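PDB 4JGB: putative exported protein from Burkholderia pseudomallei, which probably acts as an oxidoreductase of the NAD(P)-binding Rossmann superfamily, perhaps on CH-NH donors, although its substrate is not established. Local coordinates for residues I8-A13 with A70-P75; G109-A114 with F153-A158; A158-G163 with E189-A194. All blocks are in the same frame, centred on the assembly; numbering follows the deposited sequence.

Interaction 1: residues I8-A13 with A70-P75. With SO4 (sulfate ion), chain D; SO4 (sulfate ion), chain E.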
loop_
_atom_site.group_PDB
_atom_site.type_symbol
_atom_site.label_atom_id
_atom_site.label_comp_id
_atom_site.label_asym_id
_atom_site.label_seq_id
_atom_site.Cartn_x
_atom_site.Cartn_y
_atom_site.Cartn_z
ATOM N N ILE A 8 4.003 -0.023 -13.855
ATOM C CA ILE A 8 3.887 -0.363 -12.422
ATOM C C ILE A 8 4.152 -1.847 -12.103
ATOM O O ILE A 8 3.513 -2.750 -12.679
ATOM C CB ILE A 8 2.483 0.014 -11.898
ATOM C CG1 ILE A 8 2.233 1.531 -12.057
ATOM C CG2 ILE A 8 2.303 -0.488 -10.481
ATOM C CD1 ILE A 8 0.779 1.869 -12.358
ATOM N N ALA A 9 5.103 -2.099 -11.201
ATOM C CA ALA A 9 5.375 -3.454 -10.712
ATOM C C ALA A 9 4.696 -3.584 -9.362
ATOM O O ALA A 9 4.757 -2.681 -8.537
ATOM C CB ALA A 9 6.869 -3.711 -10.579
ATOM N N LEU A 10 4.047 -4.716 -9.136
ATOM C CA LEU A 10 3.130 -4.831 -8.002
ATOM C C LEU A 10 3.332 -6.185 -7.342
ATOM O O LEU A 10 3.201 -7.204 -8.031
ATOM C CB LEU A 10 1.680 -4.677 -8.526
ATOM C CG LEU A 10 0.586 -4.849 -7.447
ATOM C CD1 LEU A 10 0.659 -3.680 -6.471
ATOM C CD2 LEU A 10 -0.816 -4.978 -8.046
ATOM N N PHE A 11 3.710 -6.196 -6.051
ATOM C CA PHE A 11 3.714 -7.403 -5.209
ATOM C C PHE A 11 2.336 -7.581 -4.546
ATOM O O PHE A 11 1.657 -6.603 -4.271
ATOM C CB PHE A 11 4.818 -7.327 -4.127
ATOM C CG PHE A 11 6.218 -7.448 -4.677
ATOM C CD1 PHE A 11 6.838 -8.703 -4.799
ATOM C CD2 PHE A 11 6.908 -6.317 -5.107
ATOM C CE1 PHE A 11 8.125 -8.816 -5.343
ATOM C CE2 PHE A 11 8.203 -6.413 -5.635
ATOM C CZ PHE A 11 8.811 -7.669 -5.758
ATOM N N GLY A 12 1.926 -8.825 -4.315
ATOM C CA GLY A 12 0.651 -9.098 -3.661
ATOM C C GLY A 12 -0.558 -8.974 -4.568
ATOM O O GLY A 12 -1.684 -8.831 -4.077
ATOM N N ALA A 13 -0.340 -9.020 -5.885
ATOM C CA ALA A 13 -1.416 -8.799 -6.873
ATOM C C ALA A 13 -2.624 -9.782 -6.882
ATOM O O ALA A 13 -3.669 -9.453 -7.497
ATOM C CB ALA A 13 -0.850 -8.619 -8.292
ATOM N N ALA A 70 4.948 -1.041 -6.280
ATOM C CA ALA A 70 3.911 -1.052 -5.218
ATOM C C ALA A 70 3.825 -2.401 -4.493
ATOM O O ALA A 70 3.995 -3.459 -5.094
ATOM C CB ALA A 70 2.529 -0.646 -5.791
ATOM N N SER A 71 3.547 -2.364 -3.200
ATOM C CA SER A 71 3.310 -3.586 -2.447
ATOM C C SER A 71 1.873 -3.574 -1.896
ATOM O O SER A 71 1.478 -2.640 -1.187
ATOM C CB SER A 71 4.367 -3.732 -1.336
ATOM O OG SER A 71 3.936 -4.609 -0.305
ATOM N N ALA A 72 1.118 -4.623 -2.206
ATOM C CA ALA A 72 -0.331 -4.658 -1.964
ATOM C C ALA A 72 -0.782 -5.807 -1.086
ATOM O O ALA A 72 -1.961 -6.167 -1.080
ATOM C CB ALA A 72 -1.077 -4.720 -3.287
ATOM N N TYR A 73 0.153 -6.403 -0.363
ATOM C CA TYR A 73 -0.210 -7.334 0.700
ATOM C C TYR A 73 -1.249 -6.716 1.612
ATOM O O TYR A 73 -1.037 -5.638 2.157
ATOM C CB TYR A 73 1.022 -7.729 1.500
ATOM C CG TYR A 73 2.037 -8.406 0.643
ATOM C CD1 TYR A 73 1.794 -9.679 0.108
ATOM C CD2 TYR A 73 3.234 -7.776 0.342
ATOM C CE1 TYR A 73 2.735 -10.306 -0.703
ATOM C CE2 TYR A 73 4.177 -8.393 -0.463
ATOM C CZ TYR A 73 3.925 -9.659 -0.969
ATOM O OH TYR A 73 4.885 -10.252 -1.751
ATOM N N GLY A 74 -2.382 -7.390 1.738
ATOM C CA GLY A 74 -3.468 -6.928 2.607
ATOM C C GLY A 74 -3.571 -7.804 3.845
ATOM O O GLY A 74 -2.619 -8.518 4.168
ATOM N N PRO A 75 -4.730 -7.757 4.545
ATOM C CA PRO A 75 -4.922 -8.466 5.829
ATOM C C PRO A 75 -4.729 -9.991 5.787
ATOM O O PRO A 75 -4.264 -10.571 6.777
ATOM C CB PRO A 75 -6.366 -8.101 6.230
ATOM C CG PRO A 75 -7.011 -7.589 4.980
ATOM C CD PRO A 75 -5.903 -6.931 4.201
HETATM S S SO4 D . -5.433 -9.459 1.011
HETATM O O1 SO4 D . -5.637 -8.116 0.372
HETATM O O2 SO4 D . -6.013 -10.586 0.222
HETATM O O3 SO4 D . -3.971 -9.733 1.220
HETATM O O4 SO4 D . -6.058 -9.448 2.363
HETATM S S SO4 E . 4.940 -13.987 -3.085
HETATM O O1 SO4 E . 5.932 -14.447 -4.086
HETATM O O2 SO4 E . 4.725 -12.524 -3.123
HETATM O O3 SO4 E . 3.655 -14.670 -3.360
HETATM O O4 SO4 E . 5.437 -14.341 -1.738
#

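Interaction 2: residues G109-A114 with F153-A158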
loop_
_atom_site.group_PDB
_atom_site.type_symbol
_atom_site.label_atom_id
_atom_site.label_comp_id
_atom_site.label_asym_id
_atom_site.label_seq_id
_atom_site.Cartn_x
_atom_site.Cartn_y
_atom_site.Cartn_z
ATOM N N GLY A 109 -4.564 0.688 11.850
ATOM C CA GLY A 109 -4.109 0.907 13.230
ATOM C C GLY A 109 -3.139 2.080 13.420
ATOM O O GLY A 109 -3.081 2.641 14.509
ATOM N N THR A 110 -2.403 2.459 12.344
ATOM C CA THR A 110 -1.481 3.607 12.353
ATOM C C THR A 110 -2.181 4.960 12.161
ATOM O O THR A 110 -1.538 6.021 12.223
ATOM C CB THR A 110 -0.418 3.517 11.226
ATOM O OG1 THR A 110 -1.032 3.759 9.947
ATOM C CG2 THR A 110 0.201 2.178 11.179
ATOM N N LEU A 111 -3.482 4.949 11.874
ATOM C CA LEU A 111 -4.134 6.201 11.503
ATOM C C LEU A 111 -4.140 7.118 12.738
ATOM O O LEU A 111 -4.427 6.684 13.864
ATOM C CB LEU A 111 -5.549 5.970 10.955
ATOM C CG LEU A 111 -5.701 5.164 9.644
ATOM C CD1 LEU A 111 -7.173 4.934 9.353
ATOM C CD2 LEU A 111 -5.030 5.883 8.472
ATOM N N GLU A 112 -3.802 8.376 12.526
ATOM C CA GLU A 112 -3.672 9.313 13.630
ATOM C C GLU A 112 -5.033 9.810 14.090
ATOM O O GLU A 112 -5.807 10.295 13.275
ATOM C CB GLU A 112 -2.806 10.477 13.174
ATOM C CG GLU A 112 -2.632 11.544 14.222
ATOM C CD GLU A 112 -1.542 12.500 13.839
ATOM O OE1 GLU A 112 -0.373 12.117 13.938
ATOM O OE2 GLU A 112 -1.869 13.623 13.413
ATOM N N VAL A 113 -5.336 9.699 15.385
ATOM C CA VAL A 113 -6.639 10.163 15.897
ATOM C C VAL A 113 -6.536 11.543 16.549
ATOM O O VAL A 113 -7.532 12.218 16.701
ATOM C CB VAL A 113 -7.300 9.162 16.887
ATOM C CG1 VAL A 113 -7.602 7.836 16.206
ATOM C CG2 VAL A 113 -6.439 8.940 18.133
ATOM N N ALA A 114 -5.320 11.928 16.937
ATOM C CA ALA A 114 -4.982 13.204 17.576
ATOM C C ALA A 114 -3.465 13.304 17.432
ATOM O O ALA A 114 -2.815 12.275 17.273
ATOM C CB ALA A 114 -5.373 13.198 19.056
ATOM N N PHE A 153 2.896 5.787 2.200
ATOM C CA PHE A 153 2.464 4.692 3.047
ATOM C C PHE A 153 0.951 4.841 3.098
ATOM O O PHE A 153 0.444 5.721 3.797
ATOM C CB PHE A 153 3.122 4.870 4.403
ATOM C CG PHE A 153 2.740 3.847 5.441
ATOM C CD1 PHE A 153 3.368 2.598 5.485
ATOM C CD2 PHE A 153 1.804 4.163 6.432
ATOM C CE1 PHE A 153 3.032 1.683 6.484
ATOM C CE2 PHE A 153 1.457 3.239 7.418
ATOM C CZ PHE A 153 2.077 1.999 7.446
ATOM N N PHE A 154 0.245 4.038 2.306
ATOM C CA PHE A 154 -1.168 4.271 2.016
ATOM C C PHE A 154 -2.057 3.324 2.822
ATOM O O PHE A 154 -2.348 2.248 2.340
ATOM C CB PHE A 154 -1.477 4.109 0.495
ATOM C CG PHE A 154 -2.673 4.938 0.023
ATOM C CD1 PHE A 154 -3.936 4.781 0.612
ATOM C CD2 PHE A 154 -2.528 5.890 -0.982
ATOM C CE1 PHE A 154 -5.003 5.566 0.236
ATOM C CE2 PHE A 154 -3.603 6.665 -1.389
ATOM C CZ PHE A 154 -4.849 6.503 -0.786
ATOM N N SER A 155 -2.488 3.718 4.031
ATOM C CA SER A 155 -3.310 2.838 4.893
ATOM C C SER A 155 -4.763 2.761 4.471
ATOM O O SER A 155 -5.359 3.791 4.153
ATOM C CB SER A 155 -3.278 3.277 6.374
ATOM O OG SER A 155 -1.934 3.293 6.843
ATOM N N PRO A 156 -5.328 1.544 4.470
ATOM C CA PRO A 156 -6.755 1.358 4.264
ATOM C C PRO A 156 -7.476 1.912 5.465
ATOM O O PRO A 156 -6.863 2.114 6.529
ATOM C CB PRO A 156 -6.949 -0.196 4.305
ATOM C CG PRO A 156 -5.585 -0.789 4.243
ATOM C CD PRO A 156 -4.622 0.276 4.734
ATOM N N ALA A 157 -8.770 2.148 5.285
ATOM C CA ALA A 157 -9.651 2.452 6.392
ATOM C C ALA A 157 -9.728 1.261 7.359
ATOM O O ALA A 157 -9.319 0.151 7.014
ATOM C CB ALA A 157 -11.031 2.785 5.843
ATOM N N ALA A 158 -10.321 1.477 8.540
ATOM C CA ALA A 158 -10.481 0.415 9.555
ATOM C C ALA A 158 -11.269 -0.746 9.004
ATOM O O ALA A 158 -11.160 -1.878 9.467
ATOM C CB ALA A 158 -11.166 0.953 10.808
#

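Interaction 3: residues A158-G163 with E189-A194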
loop_
_atom_site.group_PDB
_atom_site.type_symbol
_atom_site.label_atom_id
_atom_site.label_comp_id
_atom_site.label_asym_id
_atom_site.label_seq_id
_atom_site.Cartn_x
_atom_site.Cartn_y
_atom_site.Cartn_z
ATOM N N ALA A 158 -10.321 1.477 8.540
ATOM C CA ALA A 158 -10.481 0.415 9.555
ATOM C C ALA A 158 -11.269 -0.746 9.004
ATOM O O ALA A 158 -11.160 -1.878 9.467
ATOM C CB ALA A 158 -11.166 0.953 10.808
ATOM N N LEU A 159 -12.107 -0.465 8.026
ATOM C CA LEU A 159 -12.870 -1.530 7.452
ATOM C C LEU A 159 -12.741 -1.430 5.942
ATOM O O LEU A 159 -13.165 -0.439 5.338
ATOM C CB LEU A 159 -14.329 -1.397 7.901
ATOM C CG LEU A 159 -15.348 -2.400 7.410
ATOM C CD1 LEU A 159 -16.687 -2.182 8.107
ATOM C CD2 LEU A 159 -15.542 -2.321 5.899
ATOM N N ILE A 160 -12.210 -2.480 5.330
ATOM C CA ILE A 160 -12.061 -2.499 3.877
ATOM C C ILE A 160 -12.455 -3.872 3.350
ATOM O O ILE A 160 -11.911 -4.883 3.776
ATOM C CB ILE A 160 -10.627 -2.097 3.433
ATOM C CG1 ILE A 160 -10.434 -2.281 1.917
ATOM C CG2 ILE A 160 -9.564 -2.948 4.151
ATOM C CD1 ILE A 160 -9.156 -1.596 1.404
ATOM N N ALA A 161 -13.396 -3.905 2.418
ATOM C CA ALA A 161 -13.851 -5.168 1.839
ATOM C C ALA A 161 -14.403 -4.881 0.440
ATOM O O ALA A 161 -14.708 -3.731 0.142
ATOM C CB ALA A 161 -14.949 -5.780 2.732
ATOM N N PRO A 162 -14.534 -5.915 -0.421
ATOM C CA PRO A 162 -15.210 -5.701 -1.707
ATOM C C PRO A 162 -16.553 -5.018 -1.478
ATOM O O PRO A 162 -17.259 -5.326 -0.500
ATOM C CB PRO A 162 -15.398 -7.130 -2.255
ATOM C CG PRO A 162 -14.317 -7.934 -1.619
ATOM C CD PRO A 162 -14.159 -7.338 -0.238
ATOM N N GLY A 163 -16.873 -4.059 -2.340
ATOM C CA GLY A 163 -18.091 -3.273 -2.195
ATOM C C GLY A 163 -18.389 -2.486 -3.461
ATOM O O GLY A 163 -18.269 -3.015 -4.546
ATOM N N GLU A 189 -12.533 -1.633 -3.987
ATOM C CA GLU A 189 -12.545 -1.037 -5.326
ATOM C C GLU A 189 -12.230 0.448 -5.194
ATOM O O GLU A 189 -11.417 0.979 -5.968
ATOM C CB GLU A 189 -13.935 -1.211 -6.023
ATOM C CG GLU A 189 -14.375 -2.649 -6.392
ATOM C CD GLU A 189 -14.659 -3.524 -5.173
ATOM O OE1 GLU A 189 -14.862 -2.947 -4.075
ATOM O OE2 GLU A 189 -14.646 -4.790 -5.320
ATOM N N ASP A 190 -12.914 1.133 -4.265
ATOM C CA ASP A 190 -12.621 2.550 -4.035
ATOM C C ASP A 190 -11.204 2.787 -3.496
ATOM O O ASP A 190 -10.536 3.727 -3.927
ATOM C CB ASP A 190 -13.685 3.240 -3.179
ATOM C CG ASP A 190 -14.928 3.593 -3.995
ATOM O OD1 ASP A 190 -14.788 3.831 -5.218
ATOM O OD2 ASP A 190 -16.040 3.613 -3.427
ATOM N N TYR A 191 -10.750 1.965 -2.552
ATOM C CA TYR A 191 -9.361 2.074 -2.079
ATOM C C TYR A 191 -8.374 1.964 -3.252
ATOM O O TYR A 191 -7.404 2.749 -3.356
ATOM C CB TYR A 191 -9.060 1.021 -1.005
ATOM C CG TYR A 191 -7.605 1.002 -0.582
ATOM C CD1 TYR A 191 -7.154 1.781 0.497
ATOM C CD2 TYR A 191 -6.684 0.143 -1.216
ATOM C CE1 TYR A 191 -5.815 1.738 0.894
ATOM C CE2 TYR A 191 -5.342 0.111 -0.841
ATOM C CZ TYR A 191 -4.919 0.904 0.207
ATOM O OH TYR A 191 -3.599 0.841 0.591
ATOM N N ALA A 192 -8.647 1.031 -4.162
ATOM C CA ALA A 192 -7.825 0.877 -5.361
ATOM C C ALA A 192 -7.875 2.167 -6.259
ATOM O O ALA A 192 -6.849 2.624 -6.771
ATOM C CB ALA A 192 -8.260 -0.374 -6.136
ATOM N N ILE A 193 -9.052 2.758 -6.438
ATOM C CA ILE A 193 -9.110 4.081 -7.112
ATOM C C ILE A 193 -8.142 5.059 -6.416
ATOM O O ILE A 193 -7.295 5.628 -7.067
ATOM C CB ILE A 193 -10.548 4.657 -7.219
ATOM C CG1 ILE A 193 -11.416 3.715 -8.097
ATOM C CG2 ILE A 193 -10.497 6.102 -7.768
ATOM C CD1 ILE A 193 -12.861 4.094 -8.337
ATOM N N ALA A 194 -8.288 5.252 -5.113
ATOM C CA ALA A 194 -7.388 6.119 -4.341
ATOM C C ALA A 194 -5.896 5.825 -4.523
ATOM O O ALA A 194 -5.079 6.756 -4.687
ATOM C CB ALA A 194 -7.750 6.110 -2.856
#

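Interaction 1: residues I8-A13 with A70-P75
Leu10 pairs with Ala70, and Phe11 with Ser71, in two neighbouring parallel strands at the heart of a Rossmann sheet, a worked example of how this fold builds the end of the sheet where relatives bind the dinucleotide. Backbone bonds set the register: Ala70 N donates to Ala9 O at 2.8 Å, Phe11 N to Ala70 O, and Ala72 N to Phe11 O. The last is more bent, 145° at the hydrogen, as the strands give way to loops.

Apolar contacts fill one face. Leu10 CD1 touches Ala70 CB at 3.6 Å and Ala72 CB at 3.8 Å, beneath helix 16-27. On the other face Phe11 and Tyr73 run side by side, CB of Phe11 lying 3.9 Å from Tyr73 CE2.

Gly12, first glycine of the GxxGxxG turn, makes a CH-pi contact through CA over the face of the Tyr73 ring, 4.2 Å from its centroid. Two sulfates, probably from the crystallisation liquor, border the loops and may mark phosphate positions: one accepts from Gly74 N, and also from Met16 N and Ile17 N, while the other puts O2 in the plane of the Tyr73 ring, 2.7 Å from Tyr73 OH.

Interaction 2: residues G109-A114 with F153-A158
Thr110 and Ser155 bring their hydroxyls together where the loop after strand 101-105 passes the end of strand 150-155, at the C-terminal end of the parallel strands of the Rossmann sheet. The example is a modest contact, 181 Å² in all, between a loop and a strand end, carried by side chains. No backbone bond joins them, and their CA atoms come no nearer than 7.5 Å, at Leu111 and Ser155.

The close part is buried. Thr110 OG1 sits 3.3 Å from Ser155 OG and also lies in the plane of the Phe153 ring, at its edge, 3.6 Å from CE2. The threonine and the phenylalanine reach for each other from opposite directions. With chi1 at 72°, OG1 stands between the backbone N and the carbonyl carbon of Thr110, which leaves the methyl CG2 directed to the rim of the same ring, 4.1 Å from Phe153 CE2. Helix 130-143 closes over this corner, His136 touching both Thr110 and Phe153.

Packing thins out beyond Ser155. Leu111 spreads its two methyls along the departing chain: CD2 meets Ser155 CB at 3.8 Å, whereas CD1 only approaches Pro156 O, at 4.0 Å. Leu176 and Thr210 supply further neighbours for this leucine. Past it the first segment turns away through the bulged strand 112-114, and the exposed Val113 makes no contact with residues 153-158.

Both hydroxyls have a partner in Gly107: its carbonyl oxygen is bonded to Thr110 OG1, and its N-H makes a weak bond to Ser155 OG. The polar pair inside this buried corner is therefore tied to one backbone residue, which probably helps fix how the loop after strand 101-105 lies against strand 150-155.

Interaction 3: residues A158-G163 with E189-A194
Glu189 OE1 receives the N-H of Gly163 at 2.9 Å, the one clear hydrogen bond between the loop ending residues 158-163 and the first turn of helix 188-201. It is fairly straight, 156° at the hydrogen, and arrives on the syn side of the carboxylate, though 35° out of its plane. The second oxygen, OE2, has a stronger partner in Arg20 of helix 16-27, with which it forms a salt bridge. A bend at chi2, 68°, folds the glutamate back so that its carboxylate lies beside the loop rather than extending past it. Shared between a cation and a peptide N-H, the group would be expected to remain ionised. The carbonyl oxygen of Gly163 is also near, 3.4 Å from Glu189 OE1, but two acceptors gain nothing from that approach. Pro162 leans alongside, its CB 3.9 Å from Glu189 OE2.

Farther in, the chemistry turns apolar. Ile160, its chain extended with CG1 trans to the backbone N, sends CD1 to the root of Tyr191, 3.6 Å from CB and equally close to CG. The methyl meets the ring obliquely. At the far end of that ring the hydroxyl is bonded to Phe154 O, so the tyrosine reaches from the helix, past Ile160, to strand 150-155 of the main sheet.

Strand 159-161 runs parallel to strand 185-187, which leads straight into helix 188-201. The arrangement is thus a short parallel strand pair beside the Rossmann sheet, linked directly to a helix that packs against it.

The three contacts descend from core to surface. Interaction 1 is buried and pairs two strands of the main sheet by backbone bonds; interaction 2, also buried, reaches the same sheet but joins a loop to a strand end mainly through side chains, with no backbone bond; interaction 3 lies at the surface and depends on a carboxylate and one methyl. Interactions 2 and 3 share Ala158 and touch directly, Phe154 CZ packing on Ala194 CB at 3.6 Å. Interaction 1 touches neither, coming within about 6 Å and 5 Å of them by nearest atoms, although helix 16-27 borders both it and interaction 3.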